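Local structure of UPF0130 protein PH1069 (Pyrococcus horikoshii, 2IT3) at residues Val119-Leu124 against Ser193-Leu198; Arg80-Tyr85 against Ile176-Met181; Ile58-Met63 against Gly76-Glu81. The protein probably methylates the N-4 position of a wyosine-type precursor base in tRNA(Phe), using S-adenosyl-L-methionine as methyl donor, in the biosynthesis of wyosine derivatives. All blocks are in the same frame, centred on the assembly; numbering follows the deposited sequence.

How the contacts relate
Following the chain from the N terminus, contact 3 comes first: after strand 58-63 the chain makes a short excursion and returns, pairing as residues 76-81 and closing a beta hairpin. Contact 2 starts where it ends, sharing Arg80 and Glu81, and closes a much longer loop when residues 176-181 of the last long helix come back to it. Contact 1 opens inside that loop at residues 119-124 and closes beyond it at residues 193-198, so contacts 1 and 2 cross. Both use helix 167-194, with centres about 29 Å apart. Contacts 2 and 3 touch through Ile58, which packs on Asn178, Met181 and Val82; together the three tie that helix to hairpin, connecting loop and helix 115-127.

Contact 1 of 3, residues Val119-Leu124 against Ser193-Leu198; sequences VKLVNL and SKINAL
No ring, amide or carboxylate carries the meeting of Leu124 with Lys194, Ile195 and Leu198; it is made by aliphatic groups, with no face or edge to stack and no hydrogen bond across it. Leu124 does most of the touching. Its CG stands anti to the backbone N (chi1 170°), carrying the fork toward residues 193-198, where the two methyls part. CD1 meets the first carbon of the lysine chain, Lys194 CB, at 3.9 Å. CD2 touches two residues: it lies 3.9 Å from Ile195 CD1, the end of a side chain that crosses that of Leu124 at about a right angle, and 4.1 Å from Leu198 CD1. Leu198 in turn spreads its two methyls over Lys120, Leu121 and Leu124. Its CD2 approaches Leu121 CD1 to 3.8 Å, again with side chains nearly perpendicular, while its CD1 reaches Lys120 CB at 4.2 Å. Lys120 takes part through this carbon and its chain then leads away, the ammonium making a weak, long ion pair with Glu116. One turn of helix 115-127 thus packs against the C-terminal end of the chain at residues 194-198, where helix 167-194 runs out. Tyr48 of strand 48-63 touches both Leu121 and Leu198, and Val145 of strand 143-148 lies against Leu121. Ile195 also packs on Lys41 and Ile42 of helix 36-43, and Val119 meets Ile138 of the second subunit.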
# COMPACT_ATOMS: atom_id res chain seq x y z
N VAL A 119 19.31 -2.51 -0.37
CA VAL A 119 18.94 -2.26 -1.75
C VAL A 119 18.89 -3.51 -2.63
O VAL A 119 18.08 -3.60 -3.56
CB VAL A 119 19.92 -1.24 -2.38
CG1 VAL A 119 19.56 -1.00 -3.84
CG2 VAL A 119 19.86 0.06 -1.61
N LYS A 120 19.74 -4.48 -2.33
CA LYS A 120 19.79 -5.72 -3.11
C LYS A 120 18.57 -6.56 -2.78
O LYS A 120 17.98 -7.20 -3.66
CB LYS A 120 21.07 -6.50 -2.79
CG LYS A 120 22.35 -5.73 -3.09
CD LYS A 120 23.57 -6.64 -3.10
CE LYS A 120 24.83 -5.86 -3.45
NZ LYS A 120 26.03 -6.74 -3.44
N LEU A 121 18.19 -6.56 -1.51
CA LEU A 121 17.03 -7.31 -1.05
C LEU A 121 15.77 -6.73 -1.70
O LEU A 121 14.89 -7.47 -2.14
CB LEU A 121 16.92 -7.26 0.48
CG LEU A 121 15.70 -7.96 1.09
CD1 LEU A 121 15.62 -9.38 0.56
CD2 LEU A 121 15.80 -7.95 2.62
N VAL A 122 15.69 -5.40 -1.77
CA VAL A 122 14.55 -4.73 -2.38
C VAL A 122 14.40 -5.04 -3.87
O VAL A 122 13.30 -5.37 -4.33
CB VAL A 122 14.64 -3.19 -2.21
CG1 VAL A 122 13.57 -2.52 -3.04
CG2 VAL A 122 14.46 -2.81 -0.75
N ASN A 123 15.49 -4.94 -4.63
CA ASN A 123 15.44 -5.22 -6.06
C ASN A 123 15.08 -6.68 -6.31
O ASN A 123 14.33 -6.99 -7.24
CB ASN A 123 16.78 -4.92 -6.73
CG ASN A 123 17.23 -3.48 -6.53
OD1 ASN A 123 16.43 -2.56 -6.53
ND2 ASN A 123 18.54 -3.30 -6.37
N LEU A 124 15.62 -7.57 -5.49
CA LEU A 124 15.33 -8.99 -5.64
C LEU A 124 13.85 -9.24 -5.35
O LEU A 124 13.20 -10.02 -6.04
CB LEU A 124 16.17 -9.82 -4.66
CG LEU A 124 15.75 -11.29 -4.59
CD1 LEU A 124 15.98 -11.95 -5.95
CD2 LEU A 124 16.52 -12.02 -3.50
N SER A 193 12.97 -19.28 -3.80
CA SER A 193 13.92 -19.99 -4.64
C SER A 193 15.11 -19.11 -5.02
O SER A 193 16.22 -19.60 -5.20
CB SER A 193 13.24 -20.51 -5.91
OG SER A 193 12.82 -19.44 -6.73
N LYS A 194 14.87 -17.81 -5.13
CA LYS A 194 15.93 -16.88 -5.51
C LYS A 194 16.68 -16.29 -4.32
O LYS A 194 17.69 -15.62 -4.50
CB LYS A 194 15.36 -15.73 -6.34
CG LYS A 194 14.62 -16.15 -7.60
CD LYS A 194 14.04 -14.92 -8.27
CE LYS A 194 13.05 -15.28 -9.36
NZ LYS A 194 12.41 -14.05 -9.92
N ILE A 195 16.18 -16.54 -3.12
CA ILE A 195 16.80 -15.98 -1.92
C ILE A 195 18.20 -16.53 -1.62
O ILE A 195 19.02 -15.84 -1.00
CB ILE A 195 15.89 -16.19 -0.70
CG1 ILE A 195 16.22 -15.15 0.37
CG2 ILE A 195 16.05 -17.59 -0.15
CD1 ILE A 195 15.95 -13.72 -0.06
N ASN A 196 18.48 -17.76 -2.05
CA ASN A 196 19.78 -18.39 -1.82
C ASN A 196 20.95 -17.62 -2.44
O ASN A 196 22.01 -17.48 -1.83
CB ASN A 196 19.78 -19.81 -2.38
CG ASN A 196 19.31 -19.87 -3.83
OD1 ASN A 196 19.91 -19.25 -4.71
ND2 ASN A 196 18.24 -20.61 -4.08
N ALA A 197 20.74 -17.12 -3.65
CA ALA A 197 21.77 -16.37 -4.37
C ALA A 197 22.16 -15.09 -3.64
O ALA A 197 23.27 -14.58 -3.80
CB ALA A 197 21.28 -16.04 -5.77
N LEU A 198 21.23 -14.56 -2.85
CA LEU A 198 21.45 -13.33 -2.11
C LEU A 198 22.58 -13.48 -1.10
O LEU A 198 23.17 -12.50 -0.65
CB LEU A 198 20.16 -12.93 -1.39
CG LEU A 198 20.04 -11.50 -0.88
CD1 LEU A 198 20.07 -10.53 -2.05
CD2 LEU A 198 18.75 -11.34 -0.10

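Contact 2 of 3, residues Arg80-Tyr85 against Ile176-Met181; sequences REVSLY and IANDQM
Asn178 OD1 accepts the shortest bond here, from Val82 N at 2.8 Å, the donor tilted 23° from the carbonyl plane. The other half of the same amide returns the grip: Asn178 ND2 donates to Val82 O at 3.0 Å, nearly straight at 168°, in the carbonyl plane and on a lone pair. The amide thus reads both the N-H and the C=O of one residue, which fixes its rotation and pins the extended loop to the helix. Glu81 lies across the amide, its CB 3.3 Å from Asn178 OD1 and its carboxylate plane turned 67° from the amide; the carboxylate itself is engaged by Arg182 in a salt bridge. One turn on, the selenomethionine Met181 is bent at chi2 and chi3, bringing its CE to 3.3 Å from Arg80 N. Within the helix, Ile176 O is held by two donors from opposite faces, Gln180 N and Gln180 NE2. Ser83 then occupies the N-cap position of helix 84-92. The loop between strand 73-78 and that helix therefore lies along helix 167-194, with Ile58 of strand 48-63 touching Val82, Asn178 and Met181, and Phe101 and Val103 of strand 98-112 packing on Ala177.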
# COMPACT_ATOMS: atom_id res chain seq x y z
N ARG A 80 -5.63 -18.51 4.06
CA ARG A 80 -5.72 -19.49 2.98
C ARG A 80 -6.89 -19.11 2.09
O ARG A 80 -7.64 -18.18 2.40
CB ARG A 80 -5.98 -20.88 3.57
CG ARG A 80 -7.33 -21.00 4.27
CD ARG A 80 -7.54 -22.37 4.92
NE ARG A 80 -8.91 -22.55 5.39
CZ ARG A 80 -9.45 -21.89 6.41
NH1 ARG A 80 -8.74 -20.99 7.07
NH2 ARG A 80 -10.72 -22.12 6.75
N GLU A 81 -7.07 -19.81 0.97
CA GLU A 81 -8.21 -19.52 0.11
C GLU A 81 -9.43 -19.81 0.98
O GLU A 81 -9.37 -20.67 1.84
CB GLU A 81 -8.22 -20.44 -1.12
CG GLU A 81 -7.13 -20.14 -2.13
CD GLU A 81 -7.20 -21.07 -3.33
OE1 GLU A 81 -8.19 -21.00 -4.09
OE2 GLU A 81 -6.25 -21.87 -3.52
N VAL A 82 -10.52 -19.09 0.76
CA VAL A 82 -11.70 -19.28 1.57
C VAL A 82 -12.89 -19.86 0.81
O VAL A 82 -12.92 -19.85 -0.42
CB VAL A 82 -12.15 -17.96 2.21
CG1 VAL A 82 -11.03 -17.38 3.08
CG2 VAL A 82 -12.54 -16.97 1.12
N SER A 83 -13.86 -20.37 1.55
CA SER A 83 -15.06 -20.92 0.93
C SER A 83 -16.17 -19.91 1.16
O SER A 83 -16.19 -19.22 2.18
CB SER A 83 -15.44 -22.27 1.55
OG SER A 83 -16.23 -22.09 2.71
N LEU A 84 -17.08 -19.82 0.20
CA LEU A 84 -18.18 -18.89 0.28
C LEU A 84 -18.96 -18.89 1.60
O LEU A 84 -19.17 -17.83 2.18
CB LEU A 84 -19.15 -19.16 -0.87
CG LEU A 84 -20.52 -18.48 -0.80
CD1 LEU A 84 -20.35 -16.98 -0.93
CD2 LEU A 84 -21.41 -19.02 -1.92
N TYR A 85 -19.38 -20.06 2.07
CA TYR A 85 -20.18 -20.13 3.29
C TYR A 85 -19.48 -19.71 4.57
O TYR A 85 -20.14 -19.29 5.53
CB TYR A 85 -20.80 -21.52 3.40
CG TYR A 85 -21.48 -21.90 2.11
CD1 TYR A 85 -22.55 -21.14 1.61
CD2 TYR A 85 -20.99 -22.94 1.33
CE1 TYR A 85 -23.09 -21.41 0.36
CE2 TYR A 85 -21.52 -23.21 0.09
CZ TYR A 85 -22.57 -22.45 -0.40
OH TYR A 85 -23.04 -22.72 -1.66
N ILE A 176 -12.47 -13.88 -6.62
CA ILE A 176 -11.45 -12.88 -6.90
C ILE A 176 -10.40 -12.82 -5.80
O ILE A 176 -9.22 -12.68 -6.09
CB ILE A 176 -12.07 -11.49 -7.04
CG1 ILE A 176 -13.10 -11.51 -8.17
CG2 ILE A 176 -10.99 -10.44 -7.30
CD1 ILE A 176 -13.93 -10.25 -8.26
N ALA A 177 -10.83 -12.90 -4.55
CA ALA A 177 -9.89 -12.87 -3.43
C ALA A 177 -8.99 -14.10 -3.46
O ALA A 177 -7.79 -14.01 -3.20
CB ALA A 177 -10.65 -12.80 -2.10
N ASN A 178 -9.57 -15.26 -3.79
CA ASN A 178 -8.78 -16.49 -3.86
C ASN A 178 -7.77 -16.42 -4.99
O ASN A 178 -6.65 -16.91 -4.86
CB ASN A 178 -9.68 -17.72 -4.03
CG ASN A 178 -10.44 -18.06 -2.76
OD1 ASN A 178 -10.01 -17.71 -1.66
ND2 ASN A 178 -11.55 -18.75 -2.90
N ASP A 179 -8.17 -15.80 -6.10
CA ASP A 179 -7.26 -15.63 -7.22
C ASP A 179 -6.04 -14.86 -6.74
O ASP A 179 -4.91 -15.18 -7.11
CB ASP A 179 -7.93 -14.86 -8.36
CG ASP A 179 -8.87 -15.71 -9.18
OD1 ASP A 179 -8.50 -16.86 -9.50
OD2 ASP A 179 -9.98 -15.23 -9.52
N GLN A 180 -6.28 -13.85 -5.91
CA GLN A 180 -5.20 -13.01 -5.40
C GLN A 180 -4.32 -13.80 -4.43
O GLN A 180 -3.10 -13.70 -4.47
CB GLN A 180 -5.76 -11.78 -4.68
CG GLN A 180 -6.89 -11.06 -5.41
CD GLN A 180 -6.56 -10.74 -6.86
OE1 GLN A 180 -5.54 -10.10 -7.15
NE2 GLN A 180 -7.41 -11.19 -7.78
N MSE A 181 -4.95 -14.59 -3.57
CA MSE A 181 -4.20 -15.39 -2.60
C MSE A 181 -3.27 -16.36 -3.33
O MSE A 181 -2.08 -16.46 -3.01
CB MSE A 181 -5.15 -16.16 -1.69
CG MSE A 181 -5.90 -15.30 -0.68
SE MSE A 181 -4.78 -14.55 0.73
CE MSE A 181 -4.79 -16.03 1.98

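Contact 3 of 3, residues Ile58-Met63 against Gly76-Glu81; sequences ISVMEM and GKWHRE
Ile58 and Trp78 form an antiparallel hydrogen-bonded pair with two nearly linear bonds: Ile58 N donates to Trp78 O at 2.7 Å, and Trp78 N to Ile58 O at 2.8 Å. Two residues on, the Val60 and Gly76 pair is looser; Val60 N reaches Gly76 O at 3.0 Å, whereas the return bond from Gly76 N is weak. Between them Ser59 and Lys77 form a non-hydrogen-bonded pair. The lysine chain bends at chi3 (63°) and folds beside Ser59 OG, which lies 3.7 Å from both Lys77 CG and Lys77 CE, and its ammonium end makes a cation-pi contact with Trp74. On the other face of the sheet the indole of Trp78 reaches back over Gly76 to Val60. Its benzo edge receives Val60 CG2 almost in the ring plane, 3.6 Å from Trp78 CZ3, while Gly76 C lies over one face, offset toward the rim. Gly76, which has no side chain, leaves room for this ring. Ile58 CG2 adds a contact of 4.0 Å to Trp78 CE3, and Ile58 CD1 extends to Arg80 O. Replacing Trp78 by an alanine would probably take away the ring edge against which Val60 CG2 rests and the face over Gly76, and open a gap beside Ile58. Arg80 NH1 also lies at the indole edge, and its guanidinium is bound to Glu86. Strand 58-63 pairs on its other side with strand 98-112, so this is the beta hairpin of strands 48-63 and 73-78 within a larger antiparallel sheet.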
# COMPACT_ATOMS: atom_id res chain seq x y z
N ILE A 58 -7.15 -13.22 4.21
CA ILE A 58 -8.45 -12.72 3.81
C ILE A 58 -9.16 -12.48 5.13
O ILE A 58 -8.96 -13.22 6.09
CB ILE A 58 -9.20 -13.78 2.97
CG1 ILE A 58 -8.40 -14.08 1.70
CG2 ILE A 58 -10.61 -13.30 2.67
CD1 ILE A 58 -9.04 -15.13 0.78
N SER A 59 -9.98 -11.43 5.20
CA SER A 59 -10.69 -11.13 6.43
C SER A 59 -11.98 -10.40 6.18
O SER A 59 -12.21 -9.86 5.10
CB SER A 59 -9.83 -10.24 7.34
OG SER A 59 -8.65 -10.90 7.74
N VAL A 60 -12.80 -10.36 7.22
CA VAL A 60 -14.09 -9.70 7.23
C VAL A 60 -14.08 -8.93 8.55
O VAL A 60 -13.90 -9.54 9.60
CB VAL A 60 -15.25 -10.72 7.25
CG1 VAL A 60 -16.59 -10.01 7.39
CG2 VAL A 60 -15.23 -11.57 5.98
N MSE A 61 -14.24 -7.61 8.49
CA MSE A 61 -14.22 -6.81 9.71
C MSE A 61 -15.12 -5.57 9.62
O MSE A 61 -15.36 -5.06 8.52
CB MSE A 61 -12.78 -6.37 10.02
CG MSE A 61 -12.12 -5.56 8.91
SE MSE A 61 -12.41 -3.63 9.00
CE MSE A 61 -10.91 -3.15 10.12
N GLU A 62 -15.62 -5.12 10.76
CA GLU A 62 -16.47 -3.94 10.81
C GLU A 62 -15.76 -2.79 11.50
O GLU A 62 -15.02 -3.00 12.46
CB GLU A 62 -17.79 -4.24 11.53
CG GLU A 62 -17.64 -4.97 12.83
CD GLU A 62 -18.98 -5.19 13.51
OE1 GLU A 62 -19.98 -5.46 12.81
OE2 GLU A 62 -19.03 -5.11 14.76
N MSE A 63 -15.98 -1.58 11.00
CA MSE A 63 -15.34 -0.38 11.53
C MSE A 63 -16.09 0.88 11.07
O MSE A 63 -16.46 1.00 9.91
CB MSE A 63 -13.90 -0.32 11.03
CG MSE A 63 -13.24 1.03 11.16
SE MSE A 63 -11.43 0.94 10.49
CE MSE A 63 -10.54 0.53 12.14
N GLY A 76 -13.94 -12.44 10.94
CA GLY A 76 -13.37 -13.65 10.37
C GLY A 76 -11.99 -13.38 9.81
O GLY A 76 -11.75 -12.30 9.27
N LYS A 77 -11.09 -14.35 9.95
CA LYS A 77 -9.72 -14.23 9.45
C LYS A 77 -9.24 -15.55 8.89
O LYS A 77 -9.26 -16.57 9.58
CB LYS A 77 -8.74 -13.81 10.55
CG LYS A 77 -8.91 -12.41 11.08
CD LYS A 77 -7.60 -11.89 11.68
CE LYS A 77 -6.52 -11.80 10.61
NZ LYS A 77 -5.30 -11.08 11.07
N TRP A 78 -8.77 -15.54 7.65
CA TRP A 78 -8.28 -16.74 7.00
C TRP A 78 -6.94 -16.50 6.31
O TRP A 78 -6.78 -15.52 5.59
CB TRP A 78 -9.29 -17.22 5.97
CG TRP A 78 -10.64 -17.38 6.53
CD1 TRP A 78 -11.13 -18.48 7.18
CD2 TRP A 78 -11.69 -16.41 6.52
NE1 TRP A 78 -12.43 -18.24 7.58
CE2 TRP A 78 -12.79 -16.98 7.18
CE3 TRP A 78 -11.80 -15.11 6.02
CZ2 TRP A 78 -14.00 -16.30 7.36
CZ3 TRP A 78 -13.00 -14.43 6.19
CH2 TRP A 78 -14.08 -15.03 6.85
N HIS A 79 -6.00 -17.40 6.54
CA HIS A 79 -4.67 -17.32 5.95
C HIS A 79 -4.57 -18.40 4.87
O HIS A 79 -3.57 -19.11 4.77
CB HIS A 79 -3.60 -17.55 7.02
CG HIS A 79 -3.47 -16.43 8.01
ND1 HIS A 79 -2.65 -15.35 7.80
CD2 HIS A 79 -4.10 -16.21 9.19
CE1 HIS A 79 -2.77 -14.50 8.82
NE2 HIS A 79 -3.64 -15.00 9.67
N ARG A 80 -5.63 -18.51 4.06
CA ARG A 80 -5.72 -19.49 2.98
C ARG A 80 -6.89 -19.11 2.09
O ARG A 80 -7.64 -18.18 2.40
CB ARG A 80 -5.98 -20.88 3.57
CG ARG A 80 -7.33 -21.00 4.27
CD ARG A 80 -7.54 -22.37 4.92
NE ARG A 80 -8.91 -22.55 5.39
CZ ARG A 80 -9.45 -21.89 6.41
NH1 ARG A 80 -8.74 -20.99 7.07
NH2 ARG A 80 -10.72 -22.12 6.75
N GLU A 81 -7.07 -19.81 0.97
CA GLU A 81 -8.21 -19.52 0.11
C GLU A 81 -9.43 -19.81 0.98
O GLU A 81 -9.37 -20.67 1.84
CB GLU A 81 -8.22 -20.44 -1.12
CG GLU A 81 -7.13 -20.14 -2.13
CD GLU A 81 -7.20 -21.07 -3.33
OE1 GLU A 81 -8.19 -21.00 -4.09
OE2 GLU A 81 -6.25 -21.87 -3.52